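Local structure of penicillin-binding protein (3TG9) at residues A62-Q67 / Q173-A178; C66-V69 / K73-F76; S81-A86 / E165-V170; F181-M186 / H247-E252. The protein probably binds penicillin and related beta-lactams through a serine-based active site of the beta-lactamase fold. One frame throughout, in Å; residues are numbered along the deposited sequence.

Contact 1 of 4, residues A62-Q67 / Q173-A178; sequences AIAICQ and QEYVEA
Tyr-175 reaches from helix 172-182 to helix 58-70, where its ring lies against the methyl of Ala-64 and its hydroxyl meets the amide of Gln-67. Both helices belong to the helical part of the serine beta-lactamase fold; helix 58-70 begins at Lys-58, the lysine of a probable SxxK motif with Ser-55. The tyrosine has CG anti to the backbone N (chi1 -174°), and this directs the ring at helix 58-70. The methyl of Ala-64 lies oblique to the ring, CB being 3.5 Å from CE2 of Tyr-175, while the backbones stay 6.7 Å apart between the CA atoms of Ala-64 and Val-176. Leu-68, Val-164 and Ser-168 also touch the tyrosine side chain. Gln-67, extended beyond CG, brings its carbonyl to the ring edge, with amide and ring planes 62° apart. Its NE2 is bonded to the carbonyl of Asn-179, which fixes the flip of the amide and turns OE1 to the phenol. Tyr-175 OH donates to Gln-67 OE1 at 3.0 Å, the hydroxyl tilted 27° out of the carbonyl plane.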
# COMPACT_ATOMS: atom_id res chain seq x y z
N ALA B 62 21.57 -8.63 15.52
CA ALA B 62 22.79 -8.86 16.30
C ALA B 62 22.61 -10.06 17.22
O ALA B 62 23.50 -10.89 17.35
CB ALA B 62 23.16 -7.63 17.09
N ILE B 63 21.45 -10.14 17.87
CA ILE B 63 21.15 -11.26 18.75
C ILE B 63 21.25 -12.57 17.97
O ILE B 63 21.85 -13.54 18.42
CB ILE B 63 19.75 -11.13 19.36
CG1 ILE B 63 19.65 -9.88 20.24
CG2 ILE B 63 19.37 -12.38 20.16
CD1 ILE B 63 18.29 -9.72 20.92
N ALA B 64 20.65 -12.59 16.78
CA ALA B 64 20.65 -13.79 15.95
C ALA B 64 22.07 -14.20 15.57
O ALA B 64 22.42 -15.37 15.63
CB ALA B 64 19.81 -13.57 14.70
N ILE B 65 22.87 -13.21 15.19
CA ILE B 65 24.25 -13.47 14.77
C ILE B 65 25.08 -14.00 15.92
O ILE B 65 25.93 -14.88 15.74
CB ILE B 65 24.91 -12.20 14.22
CG1 ILE B 65 24.45 -11.93 12.78
CG2 ILE B 65 26.43 -12.34 14.26
CD1 ILE B 65 24.96 -12.95 11.78
N CYS B 66 24.82 -13.48 17.12
CA CYS B 66 25.51 -13.95 18.31
C CYS B 66 25.12 -15.38 18.64
O CYS B 66 25.95 -16.17 19.08
CB CYS B 66 25.24 -13.02 19.49
SG CYS B 66 25.99 -11.40 19.30
N GLN B 67 23.85 -15.73 18.42
CA GLN B 67 23.38 -17.09 18.69
C GLN B 67 24.10 -18.11 17.82
O GLN B 67 24.37 -19.23 18.26
CB GLN B 67 21.88 -17.23 18.48
CG GLN B 67 21.03 -16.48 19.46
CD GLN B 67 19.56 -16.63 19.13
OE1 GLN B 67 19.20 -16.82 17.97
NE2 GLN B 67 18.71 -16.54 20.15
N GLN B 173 13.78 -13.73 8.48
CA GLN B 173 12.53 -13.58 9.23
C GLN B 173 12.15 -14.85 9.99
O GLN B 173 11.74 -14.79 11.16
CB GLN B 173 11.40 -13.17 8.27
CG GLN B 173 11.62 -11.81 7.58
CD GLN B 173 12.61 -11.86 6.41
OE1 GLN B 173 13.12 -12.92 6.05
NE2 GLN B 173 12.87 -10.70 5.80
N GLU B 174 12.28 -15.99 9.32
CA GLU B 174 12.01 -17.27 9.95
C GLU B 174 12.92 -17.49 11.15
O GLU B 174 12.47 -17.92 12.21
CB GLU B 174 12.18 -18.41 8.95
CG GLU B 174 10.98 -18.64 8.06
CD GLU B 174 11.27 -19.60 6.92
OE1 GLU B 174 12.45 -19.82 6.61
OE2 GLU B 174 10.30 -20.12 6.33
N TYR B 175 14.21 -17.20 10.98
CA TYR B 175 15.16 -17.38 12.06
C TYR B 175 14.77 -16.55 13.29
O TYR B 175 14.69 -17.07 14.40
CB TYR B 175 16.59 -17.05 11.63
CG TYR B 175 17.60 -17.39 12.72
CD1 TYR B 175 18.31 -18.59 12.68
CD2 TYR B 175 17.80 -16.55 13.81
CE1 TYR B 175 19.21 -18.92 13.68
CE2 TYR B 175 18.70 -16.88 14.82
CZ TYR B 175 19.40 -18.06 14.75
OH TYR B 175 20.30 -18.41 15.74
N VAL B 176 14.50 -15.27 13.07
CA VAL B 176 14.25 -14.36 14.19
C VAL B 176 12.95 -14.66 14.92
O VAL B 176 12.91 -14.69 16.15
CB VAL B 176 14.28 -12.88 13.74
CG1 VAL B 176 13.82 -11.97 14.87
CG2 VAL B 176 15.67 -12.49 13.27
N GLU B 177 11.89 -14.89 14.16
CA GLU B 177 10.59 -15.20 14.75
C GLU B 177 10.66 -16.49 15.59
O GLU B 177 9.97 -16.64 16.60
CB GLU B 177 9.51 -15.29 13.64
CG GLU B 177 9.42 -13.98 12.82
CD GLU B 177 8.37 -14.00 11.71
OE1 GLU B 177 8.15 -15.06 11.08
OE2 GLU B 177 7.77 -12.93 11.45
N ALA B 178 11.53 -17.41 15.17
CA ALA B 178 11.68 -18.68 15.86
C ALA B 178 12.69 -18.61 17.02
O ALA B 178 12.39 -19.03 18.14
CB ALA B 178 12.10 -19.76 14.87

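Contact 2 of 4, residues C66-V69 / K73-F76; sequences CQLV and KLSF
Val-69 and Phe-76 cross at about a right angle, the valine setting one methyl on the face of the ring while Cys-66, one helical turn earlier, meets its edge. CG2 of Val-69 stands over the ring, offset toward its rim, and comes within 3.6 Å of CE1 of Phe-76, a CH-pi contact. CG1 lies anti to the backbone N (chi1 178°), and in this rotamer it lies over the same face, nearer CE2, so both methyls of the valine meet one face of the ring. The thiol approaches differently: SG of Cys-66 lies 3.8 Å from CZ of Phe-76, close to the ring plane, a sulfur-aromatic contact at the edge. Leu-74 packs beside them, its CD2 touching both CB of Leu-68 and CG2 of Val-69. Tyr-254 and Leu-97, from two other helices, also touch the ring.

The backbone closes the turn that follows helix 58-70. Lys-73 N donates to Leu-68 O at 2.9 Å. CB of Lys-73 lies 3.7 Å from Leu-68 O, and the chain, bent at chi2 and chi3, leads the amine off. Leu-74 O then meets the CA-H of Val-69, with CA and O 2.9 Å apart. A water donates to Val-69 O and to Leu-74 O, at 2.8 Å from each. The carbonyls of Leu-68, Val-69 and Leu-74 thus find partners in the backbone and in water, and the contacts between side chains are mainly apolar and aromatic.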
# COMPACT_ATOMS: atom_id res chain seq x y z
N CYS B 66 24.82 -13.48 17.12
CA CYS B 66 25.51 -13.95 18.31
C CYS B 66 25.12 -15.38 18.64
O CYS B 66 25.95 -16.17 19.08
CB CYS B 66 25.24 -13.02 19.49
SG CYS B 66 25.99 -11.40 19.30
N GLN B 67 23.85 -15.73 18.42
CA GLN B 67 23.38 -17.09 18.69
C GLN B 67 24.10 -18.11 17.82
O GLN B 67 24.37 -19.23 18.26
CB GLN B 67 21.88 -17.23 18.48
CG GLN B 67 21.03 -16.48 19.46
CD GLN B 67 19.56 -16.63 19.13
OE1 GLN B 67 19.20 -16.82 17.97
NE2 GLN B 67 18.71 -16.54 20.15
N LEU B 68 24.38 -17.73 16.59
CA LEU B 68 25.12 -18.60 15.68
C LEU B 68 26.55 -18.76 16.17
O LEU B 68 27.14 -19.84 16.07
CB LEU B 68 25.10 -18.04 14.26
CG LEU B 68 23.71 -17.90 13.62
CD1 LEU B 68 23.84 -17.33 12.23
CD2 LEU B 68 23.00 -19.24 13.60
N VAL B 69 27.12 -17.68 16.68
CA VAL B 69 28.46 -17.75 17.25
C VAL B 69 28.45 -18.63 18.50
O VAL B 69 29.24 -19.55 18.62
CB VAL B 69 29.05 -16.36 17.55
CG1 VAL B 69 30.44 -16.47 18.18
CG2 VAL B 69 29.11 -15.53 16.26
N LYS B 73 28.54 -22.20 15.15
CA LYS B 73 28.38 -22.28 13.70
C LYS B 73 29.06 -21.11 13.02
O LYS B 73 29.08 -21.03 11.79
CB LYS B 73 26.90 -22.30 13.33
CG LYS B 73 26.12 -23.47 13.90
CD LYS B 73 26.36 -24.74 13.10
CE LYS B 73 25.81 -24.61 11.68
NZ LYS B 73 25.82 -25.91 10.96
N LEU B 74 29.62 -20.20 13.81
CA LEU B 74 30.14 -18.94 13.30
C LEU B 74 30.94 -18.22 14.38
O LEU B 74 30.73 -18.47 15.56
CB LEU B 74 28.97 -18.07 12.85
CG LEU B 74 29.17 -16.61 12.44
CD1 LEU B 74 29.74 -16.50 11.03
CD2 LEU B 74 27.84 -15.89 12.55
N SER B 75 31.85 -17.33 13.97
CA SER B 75 32.63 -16.54 14.91
C SER B 75 32.71 -15.07 14.49
O SER B 75 32.49 -14.74 13.32
CB SER B 75 34.05 -17.11 15.05
OG SER B 75 34.91 -16.59 14.06
N PHE B 76 33.02 -14.18 15.43
CA PHE B 76 33.03 -12.74 15.15
C PHE B 76 34.21 -12.33 14.28
O PHE B 76 34.26 -11.19 13.78
CB PHE B 76 33.02 -11.93 16.44
CG PHE B 76 31.81 -12.18 17.31
CD1 PHE B 76 30.53 -11.96 16.83
CD2 PHE B 76 31.96 -12.62 18.61
CE1 PHE B 76 29.43 -12.19 17.63
CE2 PHE B 76 30.86 -12.85 19.42
CZ PHE B 76 29.59 -12.63 18.93
O HOH W 1 31.73 -20.23 17.48

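Contact 3 of 4, residues S81-A86 / E165-V170; sequences SDWLDA and ESVSGV
The carbonyl oxygen of Trp-83 accepts a hydrogen bond from Ser-166 OG at 3.1 Å, tying the loop that follows helix 58-70 to the last turn of helix 155-168. This is surface packing in the helical part of the serine beta-lactamase fold. The hydroxyl lies anti to the backbone N of Ser-166, which carries it outward from the helix to the loop, and it reaches the carbonyl at a C=O...O angle of 140°, tilted 19° from the carbonyl plane. Ser-166 OG also lies in the plane of the indole, 3.8 Å from CE3 of Trp-83.

Next along the helix, Val-167 presents a single methyl to the flat of that indole. Its CG2 sits over the centre of the six-membered ring, 3.3 Å from the centroid and 7° off the ring normal, a close CH-pi contact in which the two side chains cross at about a right angle. The serine and the valine therefore hold the tryptophan together, one by its backbone and edge, the other by its face. Leu-74 and Thr-78 also touch the indole. Leu-84 adds a looser apolar contact, its CD2 4.3 Å from CB of Ser-166, and also packs on Leu-159, Leu-162 and Val-163 of the same helix.

Beyond the contact, Gly-169 is the first residue past the helix, and its positive phi turns the chain away. Ser-168, the last helical residue, begins an ST turn: its OG accepts from Val-170 N at 3.3 Å and is also bonded to the carbonyl of Val-164.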
# COMPACT_ATOMS: atom_id res chain seq x y z
N SER B 81 33.58 -13.14 3.27
CA SER B 81 33.82 -13.98 2.10
C SER B 81 33.49 -15.44 2.39
O SER B 81 33.10 -16.19 1.50
CB SER B 81 35.27 -13.86 1.67
OG SER B 81 36.13 -14.18 2.75
N ASP B 82 33.67 -15.84 3.64
CA ASP B 82 33.40 -17.22 4.04
C ASP B 82 31.97 -17.67 3.74
O ASP B 82 31.74 -18.84 3.42
CB ASP B 82 33.69 -17.43 5.52
CG ASP B 82 35.10 -17.94 5.77
OD1 ASP B 82 36.01 -17.62 4.98
OD2 ASP B 82 35.28 -18.67 6.78
N TRP B 83 31.01 -16.75 3.84
CA TRP B 83 29.60 -17.13 3.78
C TRP B 83 28.79 -16.49 2.64
O TRP B 83 27.75 -17.01 2.25
CB TRP B 83 28.92 -16.84 5.12
CG TRP B 83 29.37 -17.74 6.22
CD1 TRP B 83 30.36 -17.48 7.13
CD2 TRP B 83 28.87 -19.04 6.53
NE1 TRP B 83 30.50 -18.54 7.99
CE2 TRP B 83 29.60 -19.51 7.65
CE3 TRP B 83 27.88 -19.86 5.98
CZ2 TRP B 83 29.36 -20.76 8.22
CZ3 TRP B 83 27.64 -21.10 6.55
CH2 TRP B 83 28.38 -21.54 7.66
N LEU B 84 29.27 -15.36 2.12
CA LEU B 84 28.58 -14.69 1.02
C LEU B 84 29.46 -14.62 -0.23
O LEU B 84 30.69 -14.52 -0.13
CB LEU B 84 28.14 -13.28 1.42
CG LEU B 84 27.40 -13.11 2.75
CD1 LEU B 84 26.87 -11.69 2.89
CD2 LEU B 84 26.27 -14.11 2.87
N ASP B 85 28.83 -14.67 -1.40
CA ASP B 85 29.55 -14.56 -2.67
C ASP B 85 30.01 -13.13 -2.91
O ASP B 85 31.18 -12.89 -3.17
CB ASP B 85 28.66 -15.01 -3.84
CG ASP B 85 28.37 -16.50 -3.83
OD1 ASP B 85 29.24 -17.27 -3.35
OD2 ASP B 85 27.28 -16.90 -4.30
N ALA B 86 29.07 -12.20 -2.82
CA ALA B 86 29.39 -10.79 -3.01
C ALA B 86 30.59 -10.42 -2.14
O ALA B 86 30.50 -10.47 -0.91
CB ALA B 86 28.20 -9.92 -2.67
N GLU B 165 21.02 -16.23 7.10
CA GLU B 165 20.30 -17.11 6.19
C GLU B 165 21.22 -18.20 5.68
O GLU B 165 20.86 -19.39 5.65
CB GLU B 165 19.72 -16.32 5.01
CG GLU B 165 18.57 -15.41 5.39
CD GLU B 165 17.93 -14.73 4.19
OE1 GLU B 165 18.57 -14.64 3.11
OE2 GLU B 165 16.78 -14.27 4.32
N SER B 166 22.41 -17.79 5.27
CA SER B 166 23.39 -18.69 4.67
C SER B 166 23.87 -19.74 5.67
O SER B 166 24.13 -20.89 5.30
CB SER B 166 24.57 -17.89 4.12
OG SER B 166 25.42 -18.70 3.32
N VAL B 167 23.99 -19.33 6.93
CA VAL B 167 24.44 -20.22 7.99
C VAL B 167 23.31 -21.10 8.51
O VAL B 167 23.53 -22.26 8.85
CB VAL B 167 25.02 -19.42 9.19
CG1 VAL B 167 25.23 -20.32 10.39
CG2 VAL B 167 26.31 -18.70 8.79
N SER B 168 22.11 -20.55 8.59
CA SER B 168 20.98 -21.27 9.15
C SER B 168 20.23 -22.09 8.10
O SER B 168 19.73 -23.18 8.39
CB SER B 168 20.02 -20.31 9.85
OG SER B 168 19.32 -19.50 8.92
N GLY B 169 20.12 -21.56 6.89
CA GLY B 169 19.42 -22.27 5.84
C GLY B 169 17.95 -21.90 5.76
O GLY B 169 17.26 -22.30 4.83
N VAL B 170 17.47 -21.16 6.75
CA VAL B 170 16.11 -20.62 6.72
C VAL B 170 16.17 -19.14 6.35
O VAL B 170 17.25 -18.58 6.19
CB VAL B 170 15.39 -20.80 8.07
CG1 VAL B 170 15.00 -22.26 8.27
CG2 VAL B 170 16.27 -20.31 9.23

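Contact 4 of 4, residues F181-M186 / H247-E252; sequences FQRAGM and HELLNE
Arg-183 and Ala-184 form the first shell, meeting Glu-248 and Leu-249 just where helix 172-182 ends in a Schellman motif. The junction lies in the helical part of the serine beta-lactamase fold and joins this helix end to the loop between helices 234-245 and 252-258. Arg-183 has CG anti to the backbone N (chi1 -154°), and its chain bends at chi3. NE gives a weak hydrogen bond to Glu-248 O at 3.4 Å. The guanidinium then presents one face to Leu-249 O, which stands 3.3 Å from NH2 of Arg-183 but too far above the plane of the group for a hydrogen bond; any attraction there would be electrostatic. Beside the arginine backbone, CD2 of Leu-249 packs on CB of Ala-184 at 3.9 Å and comes almost as near to CB of Arg-183.

A second shell positions both sides. Leu-249 O takes its hydrogen bond from Gln-67 NE2, and Gln-67 also touches the arginine side chain. The loop itself leaves helix 234-245 through another Schellman motif, with His-247 at positive phi, and enters the next helix at Asn-251, the N-cap, whose OD1 accepts from Tyr-254 N. On the opposite partner, Gly-185 has the positive phi of the helix-ending motif, in which Met-186 N donates to Phe-181 O and Gly-185 N to Gln-182 O at 3.1 Å.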
# COMPACT_ATOMS: atom_id res chain seq x y z
N PHE B 181 11.89 -14.04 18.77
CA PHE B 181 10.56 -13.71 19.26
C PHE B 181 9.98 -14.83 20.11
O PHE B 181 9.36 -14.58 21.15
CB PHE B 181 9.60 -13.36 18.12
CG PHE B 181 10.01 -12.15 17.33
CD1 PHE B 181 10.92 -11.24 17.85
CD2 PHE B 181 9.46 -11.91 16.08
CE1 PHE B 181 11.30 -10.13 17.13
CE2 PHE B 181 9.83 -10.80 15.35
CZ PHE B 181 10.75 -9.90 15.87
N GLN B 182 10.17 -16.07 19.68
CA GLN B 182 9.52 -17.21 20.32
C GLN B 182 10.28 -17.52 21.60
O GLN B 182 9.68 -17.71 22.66
CB GLN B 182 9.56 -18.43 19.40
CG GLN B 182 8.51 -19.49 19.72
CD GLN B 182 7.16 -19.17 19.09
OE1 GLN B 182 6.66 -18.04 19.20
NE2 GLN B 182 6.57 -20.16 18.43
N ARG B 183 11.60 -17.55 21.47
CA ARG B 183 12.49 -17.84 22.58
C ARG B 183 12.46 -16.75 23.65
O ARG B 183 13.11 -16.89 24.69
CB ARG B 183 13.92 -18.04 22.04
CG ARG B 183 14.80 -18.93 22.88
CD ARG B 183 16.10 -19.26 22.15
NE ARG B 183 17.22 -19.40 23.08
CZ ARG B 183 18.46 -19.73 22.71
NH1 ARG B 183 18.74 -19.95 21.43
NH2 ARG B 183 19.43 -19.83 23.62
N ALA B 184 11.71 -15.67 23.41
CA ALA B 184 11.58 -14.60 24.41
C ALA B 184 10.14 -14.27 24.75
O ALA B 184 9.87 -13.27 25.42
CB ALA B 184 12.31 -13.35 23.94
N GLY B 185 9.21 -15.08 24.25
CA GLY B 185 7.80 -14.94 24.60
C GLY B 185 7.05 -13.86 23.85
O GLY B 185 5.98 -13.44 24.29
N MET B 186 7.60 -13.41 22.73
CA MET B 186 7.00 -12.34 21.94
C MET B 186 6.05 -12.89 20.86
O MET B 186 6.42 -12.98 19.69
CB MET B 186 8.10 -11.50 21.29
CG MET B 186 9.12 -10.94 22.29
SD MET B 186 10.64 -10.30 21.52
CE MET B 186 9.99 -8.93 20.57
N HIS B 247 19.57 -13.63 30.15
CA HIS B 247 20.38 -14.64 29.49
C HIS B 247 19.52 -15.76 28.90
O HIS B 247 19.98 -16.90 28.77
CB HIS B 247 21.43 -15.21 30.45
CG HIS B 247 22.29 -14.17 31.10
ND1 HIS B 247 23.00 -13.23 30.38
CD2 HIS B 247 22.57 -13.93 32.40
CE1 HIS B 247 23.67 -12.45 31.21
NE2 HIS B 247 23.43 -12.85 32.44
N GLU B 248 18.30 -15.41 28.52
CA GLU B 248 17.35 -16.37 27.94
C GLU B 248 17.49 -16.47 26.43
O GLU B 248 16.91 -17.36 25.81
CB GLU B 248 15.91 -15.98 28.31
CG GLU B 248 15.54 -16.33 29.75
CD GLU B 248 14.28 -15.63 30.23
OE1 GLU B 248 13.63 -14.94 29.42
OE2 GLU B 248 13.96 -15.76 31.43
N LEU B 249 18.26 -15.56 25.85
CA LEU B 249 18.47 -15.53 24.40
C LEU B 249 19.89 -15.96 24.08
O LEU B 249 20.15 -16.63 23.07
CB LEU B 249 18.18 -14.13 23.85
CG LEU B 249 16.71 -13.69 23.85
CD1 LEU B 249 16.54 -12.27 23.31
CD2 LEU B 249 15.84 -14.68 23.07
N LEU B 250 20.81 -15.57 24.94
CA LEU B 250 22.22 -15.93 24.81
C LEU B 250 22.73 -16.24 26.21
O LEU B 250 22.13 -15.80 27.20
CB LEU B 250 23.01 -14.76 24.25
CG LEU B 250 22.64 -14.23 22.86
CD1 LEU B 250 22.88 -12.73 22.80
CD2 LEU B 250 23.43 -14.97 21.77
N ASN B 251 23.82 -16.98 26.31
CA ASN B 251 24.40 -17.22 27.62
C ASN B 251 25.07 -15.93 28.12
O ASN B 251 25.13 -14.94 27.39
CB ASN B 251 25.38 -18.40 27.58
CG ASN B 251 26.62 -18.11 26.77
OD1 ASN B 251 27.00 -16.95 26.58
ND2 ASN B 251 27.27 -19.17 26.29
N GLU B 252 25.55 -15.94 29.35
CA GLU B 252 26.09 -14.73 29.96
C GLU B 252 27.27 -14.11 29.19
O GLU B 252 27.31 -12.90 28.96
CB GLU B 252 26.48 -15.00 31.42
CG GLU B 252 27.30 -13.91 32.04
CD GLU B 252 27.78 -14.29 33.42
OE1 GLU B 252 26.97 -14.28 34.37
OE2 GLU B 252 28.98 -14.61 33.55

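Contacts 1 and 2 share helix 58-70 and are largely buried, contact 4 is partly buried, and contact 3 lies at the surface. Gln-67 connects contacts 1 and 4, and both use helix 172-182. Leu-74 and Lys-73 of contact 2 pack against Trp-83 and Val-167, so contact 3 lies next to contact 2 through these residues. Chemistry follows place: contact 1 holds one buried polar bond, contact 2 mostly apolar and aromatic packing with a water at the turn, whereas contacts 3 and 4 add side-chain donors to backbone carbonyls, weakly in contact 4, to apolar packing.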